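Local coordinates for protein ketosynthase (Streptomyces sp. MSC090213JE08, PDB 6KXD) that probably extends acyl chains bound to acyl carrier protein by decarboxylative condensation with malonyl units, as the ketosynthase of a highly reducing type II polyketide synthase, at residues Gly35-Thr47 with Gly51-Pro63. Numbering follows the deposited sequence.
Sequences GRSGARPITRFDT and GQNTACEVPDFEP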
ATOM      1  N   GLY A  35     -19.662   0.700  23.604  1.00 55.60           N
ATOM      2  CA  GLY A  35     -20.290  -0.220  22.679  1.00 52.43           C
ATOM      3  C   GLY A  35     -21.141   0.525  21.677  1.00 47.58           C
ATOM      4  O   GLY A  35     -22.083  -0.011  21.113  1.00 55.30           O
ATOM      5  N   ARG A  36     -20.732   1.748  21.331  1.00 58.85           N
ATOM      6  CA  ARG A  36     -21.460   2.494  20.302  1.00 63.18           C
ATOM      7  C   ARG A  36     -21.408   1.693  18.987  1.00 61.24           C
ATOM      8  O   ARG A  36     -20.405   1.104  18.663  1.00 53.36           O
ATOM      9  CB  ARG A  36     -20.895   3.915  20.189  1.00 63.29           C
ATOM     10  CG  ARG A  36     -21.606   4.784  19.161  1.00 68.30           C
ATOM     11  CD  ARG A  36     -21.605   6.259  19.516  1.00 70.79           C
ATOM     12  NE  ARG A  36     -20.354   6.777  20.053  1.00 73.65           N
ATOM     13  CZ  ARG A  36     -20.221   7.989  20.575  1.00 76.29           C
ATOM     14  NH1 ARG A  36     -21.300   8.723  20.786  1.00 73.40           N
ATOM     15  NH2 ARG A  36     -19.023   8.469  20.866  1.00 67.77           N
ATOM     16  N   SER A  37     -22.520   1.640  18.251  1.00 61.32           N
ATOM     17  CA  SER A  37     -22.505   1.059  16.932  1.00 59.75           C
ATOM     18  C   SER A  37     -22.545   2.204  15.938  1.00 60.92           C
ATOM     19  O   SER A  37     -23.299   3.150  16.101  1.00 55.79           O
ATOM     20  CB  SER A  37     -23.629   0.091  16.695  1.00 60.67           C
ATOM     21  OG  SER A  37     -23.880  -0.036  15.309  1.00 56.56           O
ATOM     22  N   GLY A  38     -21.689   2.114  14.918  1.00 52.31           N
ATOM     23  CA  GLY A  38     -21.630   3.144  13.927  1.00 55.15           C
ATOM     24  C   GLY A  38     -22.577   2.914  12.780  1.00 51.50           C
ATOM     25  O   GLY A  38     -22.435   3.563  11.745  1.00 54.93           O
ATOM     26  N   ALA A  39     -23.520   1.967  12.915  1.00 49.86           N
ATOM     27  CA  ALA A  39     -24.408   1.603  11.836  1.00 50.28           C
ATOM     28  C   ALA A  39     -25.420   2.738  11.646  1.00 51.01           C
ATOM     29  O   ALA A  39     -26.018   3.214  12.603  1.00 54.53           O
ATOM     30  CB  ALA A  39     -25.097   0.275  12.139  1.00 46.82           C
ATOM     31  N   ARG A  40     -25.632   3.138  10.404  1.00 50.61           N
ATOM     32  CA  ARG A  40     -26.608   4.174  10.098  1.00 55.08           C
ATOM     33  C   ARG A  40     -26.931   4.018   8.636  1.00 56.04           C
ATOM     34  O   ARG A  40     -26.212   3.298   7.950  1.00 54.27           O
ATOM     35  CB  ARG A  40     -26.058   5.570  10.408  1.00 56.32           C
ATOM     36  CG  ARG A  40     -24.680   5.854   9.826  1.00 57.57           C
ATOM     37  CD  ARG A  40     -24.121   7.210  10.233  1.00 55.19           C
ATOM     38  NE  ARG A  40     -24.196   7.409  11.667  1.00 61.99           N
ATOM     39  CZ  ARG A  40     -23.315   6.972  12.552  1.00 60.35           C
ATOM     40  NH1 ARG A  40     -22.215   6.358  12.166  1.00 65.17           N
ATOM     41  NH2 ARG A  40     -23.535   7.188  13.830  1.00 58.48           N
ATOM     42  N   PRO A  41     -28.017   4.636   8.114  1.00 56.37           N
ATOM     43  CA  PRO A  41     -28.275   4.564   6.686  1.00 53.85           C
ATOM     44  C   PRO A  41     -27.090   5.131   5.898  1.00 54.32           C
ATOM     45  O   PRO A  41     -26.411   6.088   6.330  1.00 55.67           O
ATOM     46  CB  PRO A  41     -29.531   5.412   6.459  1.00 55.12           C
ATOM     47  CG  PRO A  41     -30.178   5.475   7.839  1.00 55.20           C
ATOM     48  CD  PRO A  41     -29.047   5.400   8.845  1.00 56.98           C
ATOM     49  N   ILE A  42     -26.888   4.542   4.730  1.00 52.91           N
ATOM     50  CA  ILE A  42     -25.930   5.033   3.750  1.00 58.71           C
ATOM     51  C   ILE A  42     -26.465   6.328   3.135  1.00 54.53           C
ATOM     52  O   ILE A  42     -27.606   6.363   2.677  1.00 54.48           O
ATOM     53  CB  ILE A  42     -25.708   3.991   2.645  1.00 56.28           C
ATOM     54  CG1 ILE A  42     -25.038   2.714   3.158  1.00 53.25           C
ATOM     55  CG2 ILE A  42     -24.933   4.602   1.493  1.00 61.05           C
ATOM     56  CD1 ILE A  42     -25.054   1.583   2.126  1.00 54.48           C
ATOM     57  N   THR A  43     -25.613   7.363   3.089  1.00 54.53           N
ATOM     58  CA  THR A  43     -25.900   8.642   2.403  1.00 55.06           C
ATOM     59  C   THR A  43     -24.965   8.841   1.200  1.00 56.97           C
ATOM     60  O   THR A  43     -25.252   9.641   0.299  1.00 52.32           O
ATOM     61  CB  THR A  43     -25.766   9.798   3.401  1.00 54.26           C
ATOM     62  OG1 THR A  43     -24.421   9.814   3.876  1.00 57.38           O
ATOM     63  CG2 THR A  43     -26.687   9.685   4.600  1.00 55.10           C
ATOM     64  N   ARG A  44     -23.832   8.127   1.160  1.00 56.42           N
ATOM     65  CA  ARG A  44     -22.741   8.528   0.262  1.00 50.99           C
ATOM     66  C   ARG A  44     -23.101   8.231  -1.195  1.00 51.32           C
ATOM     67  O   ARG A  44     -22.658   8.932  -2.112  1.00 50.21           O
ATOM     68  CB  ARG A  44     -21.421   7.852   0.633  1.00 54.26           C
ATOM     69  CG  ARG A  44     -20.222   8.528  -0.023  1.00 54.73           C
ATOM     70  CD  ARG A  44     -19.896   9.909   0.540  1.00 59.99           C
ATOM     71  NE  ARG A  44     -20.102   9.985   1.989  1.00 57.31           N
ATOM     72  CZ  ARG A  44     -19.406   9.300   2.882  1.00 55.37           C
ATOM     73  NH1 ARG A  44     -18.372   8.576   2.488  1.00 58.30           N
ATOM     74  NH2 ARG A  44     -19.749   9.329   4.155  1.00 54.85           N
ATOM     75  N   PHE A  45     -23.931   7.208  -1.409  1.00 48.71           N
ATOM     76  CA  PHE A  45     -24.322   6.833  -2.730  1.00 51.96           C
ATOM     77  C   PHE A  45     -25.711   6.198  -2.663  1.00 49.43           C
ATOM     78  O   PHE A  45     -26.192   5.858  -1.588  1.00 50.12           O
ATOM     79  CB  PHE A  45     -23.298   5.870  -3.344  1.00 50.85           C
ATOM     80  CG  PHE A  45     -23.199   4.563  -2.613  1.00 50.12           C
ATOM     81  CD1 PHE A  45     -24.008   3.500  -2.981  1.00 53.97           C
ATOM     82  CD2 PHE A  45     -22.334   4.408  -1.537  1.00 53.00           C
ATOM     83  CE1 PHE A  45     -23.948   2.299  -2.289  1.00 54.20           C
ATOM     84  CE2 PHE A  45     -22.286   3.211  -0.845  1.00 52.63           C
ATOM     85  CZ  PHE A  45     -23.102   2.166  -1.211  1.00 56.40           C
ATOM     86  N   ASP A  46     -26.280   6.020  -3.852  1.00 55.16           N
ATOM     87  CA  ASP A  46     -27.620   5.514  -4.114  1.00 58.93           C
ATOM     88  C   ASP A  46     -27.631   4.011  -3.790  1.00 60.63           C
ATOM     89  O   ASP A  46     -26.900   3.245  -4.412  1.00 58.73           O
ATOM     90  CB  ASP A  46     -27.934   5.862  -5.576  1.00 63.41           C
ATOM     91  CG  ASP A  46     -29.314   5.496  -6.099  1.00 70.11           C
ATOM     92  OD1 ASP A  46     -30.153   5.052  -5.299  1.00 67.01           O
ATOM     93  OD2 ASP A  46     -29.531   5.673  -7.325  1.00 80.25           O
ATOM     94  N   THR A  47     -28.431   3.600  -2.798  1.00 59.49           N
ATOM     95  CA  THR A  47     -28.522   2.197  -2.364  1.00 53.15           C
ATOM     96  C   THR A  47     -29.684   1.453  -3.052  1.00 62.59           C
ATOM     97  O   THR A  47     -29.846   0.248  -2.836  1.00 55.78           O
ATOM     98  CB  THR A  47     -28.626   2.084  -0.840  1.00 61.09           C
ATOM     99  OG1 THR A  47     -29.830   2.683  -0.358  1.00 62.25           O
ATOM    100  CG2 THR A  47     -27.458   2.722  -0.125  1.00 55.74           C
ATOM    101  N   GLY A  51     -31.256  -3.942  -2.001  1.00 66.10           N
ATOM    102  CA  GLY A  51     -32.189  -4.547  -1.057  1.00 60.09           C
ATOM    103  C   GLY A  51     -31.802  -4.233   0.370  1.00 57.72           C
ATOM    104  O   GLY A  51     -32.271  -4.847   1.290  1.00 61.07           O
ATOM    105  N   GLN A  52     -30.912  -3.254   0.549  1.00 59.60           N
ATOM    106  CA  GLN A  52     -30.181  -3.084   1.795  1.00 54.86           C
ATOM    107  C   GLN A  52     -29.477  -1.724   1.763  1.00 50.86           C
ATOM    108  O   GLN A  52     -29.148  -1.275   0.680  1.00 48.75           O
ATOM    109  CB  GLN A  52     -29.136  -4.184   1.886  1.00 64.34           C
ATOM    110  CG  GLN A  52     -28.862  -4.655   3.289  1.00 64.14           C
ATOM    111  CD  GLN A  52     -27.803  -5.724   3.196  1.00 64.44           C
ATOM    112  OE1 GLN A  52     -27.886  -6.640   2.366  1.00 62.12           O
ATOM    113  NE2 GLN A  52     -26.787  -5.592   4.031  1.00 58.85           N
ATOM    114  N   ASN A  53     -29.387  -1.030   2.898  1.00 46.27           N
ATOM    115  CA  ASN A  53     -28.885   0.371   2.815  1.00 55.41           C
ATOM    116  C   ASN A  53     -28.253   0.861   4.130  1.00 52.97           C
ATOM    117  O   ASN A  53     -28.205   2.071   4.381  1.00 59.20           O
ATOM    118  CB  ASN A  53     -29.984   1.333   2.353  1.00 62.28           C
ATOM    119  CG  ASN A  53     -30.822   1.817   3.512  1.00 65.65           C
ATOM    120  OD1 ASN A  53     -31.044   1.070   4.458  1.00 65.79           O
ATOM    121  ND2 ASN A  53     -31.188   3.089   3.500  1.00 70.20           N
ATOM    122  N   THR A  54     -27.696  -0.057   4.927  1.00 55.11           N
ATOM    123  CA  THR A  54     -26.989   0.269   6.155  1.00 52.30           C
ATOM    124  C   THR A  54     -25.474   0.088   5.952  1.00 53.07           C
ATOM    125  O   THR A  54     -25.025  -0.851   5.312  1.00 49.48           O
ATOM    126  CB  THR A  54     -27.451  -0.621   7.308  1.00 56.46           C
ATOM    127  OG1 THR A  54     -28.872  -0.475   7.408  1.00 60.93           O
ATOM    128  CG2 THR A  54     -26.771  -0.292   8.616  1.00 55.66           C
ATOM    129  N   ALA A  55     -24.705   0.997   6.531  1.00 53.96           N
ATOM    130  CA  ALA A  55     -23.249   0.943   6.544  1.00 51.02           C
ATOM    131  C   ALA A  55     -22.844   1.717   7.780  1.00 53.93           C
ATOM    132  O   ALA A  55     -23.717   2.243   8.466  1.00 53.50           O
ATOM    133  CB  ALA A  55     -22.690   1.536   5.289  1.00 51.80           C
ATOM    134  N   CYS A  56     -21.547   1.799   8.054  1.00 46.60           N
ATOM    135  CA  CYS A  56     -21.073   2.488   9.208  1.00 44.27           C
ATOM    136  C   CYS A  56     -20.323   3.731   8.754  1.00 49.67           C
ATOM    137  O   CYS A  56     -19.086   3.793   8.870  1.00 52.67           O
ATOM    138  CB  CYS A  56     -20.174   1.626  10.080  1.00 48.90           C
ATOM    139  SG  CYS A  56     -21.068   0.249  10.852  1.00 52.95           S
ATOM    140  N   GLU A  57     -21.083   4.693   8.239  1.00 51.53           N
ATOM    141  CA  GLU A  57     -20.526   5.934   7.769  1.00 49.77           C
ATOM    142  C   GLU A  57     -20.107   6.802   8.943  1.00 47.03           C
ATOM    143  O   GLU A  57     -20.565   6.645  10.095  1.00 50.72           O
ATOM    144  CB  GLU A  57     -21.513   6.723   6.927  1.00 50.76           C
ATOM    145  CG  GLU A  57     -21.642   6.222   5.525  1.00 51.41           C
ATOM    146  CD  GLU A  57     -22.656   7.007   4.726  1.00 53.77           C
ATOM    147  OE1 GLU A  57     -23.157   8.021   5.267  1.00 58.55           O
ATOM    148  OE2 GLU A  57     -22.928   6.631   3.573  1.00 56.46           O
ATOM    149  N   VAL A  58     -19.186   7.727   8.637  1.00 47.16           N
ATOM    150  CA  VAL A  58     -18.896   8.817   9.506  1.00 49.65           C
ATOM    151  C   VAL A  58     -20.039   9.805   9.293  1.00 46.60           C
ATOM    152  O   VAL A  58     -20.321  10.239   8.170  1.00 49.38           O
ATOM    153  CB  VAL A  58     -17.515   9.449   9.251  1.00 45.46           C
ATOM    154  CG1 VAL A  58     -17.351  10.775   9.979  1.00 50.60           C
ATOM    155  CG2 VAL A  58     -16.398   8.502   9.665  1.00 48.79           C
ATOM    156  N   PRO A  59     -20.786  10.126  10.358  1.00 56.84           N
ATOM    157  CA  PRO A  59     -22.065  10.828  10.192  1.00 60.73           C
ATOM    158  C   PRO A  59     -21.955  12.316   9.804  1.00 66.53           C
ATOM    159  O   PRO A  59     -22.659  12.757   8.871  1.00 64.33           O
ATOM    160  CB  PRO A  59     -22.697  10.615  11.581  1.00 53.76           C
ATOM    161  CG  PRO A  59     -21.546  10.571  12.520  1.00 56.82           C
ATOM    162  CD  PRO A  59     -20.472   9.815  11.760  1.00 50.59           C
ATOM    163  N   ASP A  60     -21.070  13.057  10.483  1.00 57.74           N
ATOM    164  CA  ASP A  60     -21.135  14.513  10.461  1.00 71.88           C
ATOM    165  C   ASP A  60     -19.728  15.108  10.344  1.00 73.87           C
ATOM    166  O   ASP A  60     -19.335  15.978  11.123  1.00 75.04           O
ATOM    167  CB  ASP A  60     -21.890  15.043  11.687  1.00 81.47           C
ATOM    168  CG  ASP A  60     -23.408  14.968  11.565  1.00 85.78           C
ATOM    169  OD1 ASP A  60     -23.933  15.240  10.457  1.00 87.26           O
ATOM    170  OD2 ASP A  60     -24.059  14.630  12.576  1.00 87.87           O
ATOM    171  N   PHE A  61     -19.021  14.692   9.293  1.00 60.11           N
ATOM    172  CA  PHE A  61     -17.667  15.095   9.040  1.00 56.00           C
ATOM    173  C   PHE A  61     -17.605  16.556   8.574  1.00 52.47           C
ATOM    174  O   PHE A  61     -18.216  16.924   7.586  1.00 53.37           O
ATOM    175  CB  PHE A  61     -17.070  14.194   7.957  1.00 53.88           C
ATOM    176  CG  PHE A  61     -15.678  14.572   7.543  1.00 46.50           C
ATOM    177  CD1 PHE A  61     -14.662  14.622   8.482  1.00 46.35           C
ATOM    178  CD2 PHE A  61     -15.377  14.791   6.208  1.00 51.57           C
ATOM    179  CE1 PHE A  61     -13.369  14.949   8.103  1.00 45.52           C
ATOM    180  CE2 PHE A  61     -14.086  15.124   5.839  1.00 45.87           C
ATOM    181  CZ  PHE A  61     -13.093  15.184   6.784  1.00 45.21           C
ATOM    182  N   GLU A  62     -16.799  17.362   9.270  1.00 50.46           N
ATOM    183  CA  GLU A  62     -16.594  18.772   8.905  1.00 55.04           C
ATOM    184  C   GLU A  62     -15.116  18.988   8.616  1.00 45.56           C
ATOM    185  O   GLU A  62     -14.321  19.178   9.546  1.00 52.80           O
ATOM    186  CB  GLU A  62     -17.073  19.684  10.034  1.00 58.94           C
ATOM    187  CG  GLU A  62     -18.584  19.806  10.096  1.00 68.83           C
ATOM    188  CD  GLU A  62     -19.081  20.544  11.330  1.00 79.77           C
ATOM    189  OE1 GLU A  62     -20.315  20.615  11.506  1.00 77.93           O
ATOM    190  OE2 GLU A  62     -18.229  21.035  12.116  1.00 73.56           O
ATOM    191  N   PRO A  63     -14.730  18.945   7.330  1.00 50.83           N
ATOM    192  CA  PRO A  63     -13.320  18.977   6.960  1.00 55.53           C
ATOM    193  C   PRO A  63     -12.642  20.260   7.460  1.00 55.58           C
ATOM    194  O   PRO A  63     -11.506  20.207   7.896  1.00 56.34           O
ATOM    195  CB  PRO A  63     -13.315  18.819   5.432  1.00 51.13           C
ATOM    196  CG  PRO A  63     -14.747  18.986   4.965  1.00 56.21           C
ATOM    197  CD  PRO A  63     -15.628  18.819   6.176  1.00 48.49           C
TER
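A small two-stranded antiparallel sheet, 40-41 with 54-55, joins these segments in the N-terminal half of the ketosynthase. R40 and A55 form its hydrogen-bonded pair, R40 N to A55 O at 2.9 Å and A55 N to R40 O at 3.1 Å; I42 N continues the pairing to N53 O. Beyond the strands E57, its chain extended past CG, thrusts its carboxylate at T43 and R44. There OE2 accepts from T43 N (2.8 Å) and R44 N (3.0 Å), which arrive from opposite faces of the carboxylate plane, while OE1 takes the T43 hydroxyl, OG1, on its syn lone pair at 2.6 Å, fixing the carboxylate's rotation. The R44 guanidinium lies obliquely over it, planes 33° apart; NH2 makes only a long salt bridge to OE1, while NH1 pairs with E233. R40 bends at chi3 (50°) and brings NH1 to E57 O (2.7 Å) in a bent bond; the same NH1 also bonds to S20 O. P59 CB sits over one guanidinium face of R40, near its rim. I42 CG1 presses tightly on A55 CB (3.4 Å), and I42 also touches F205 of helix 202-210. The whole is a minimal antiparallel strand pair whose connecting loop is held through backbone N-H groups by a buried glutamate, within a thiolase-like fold.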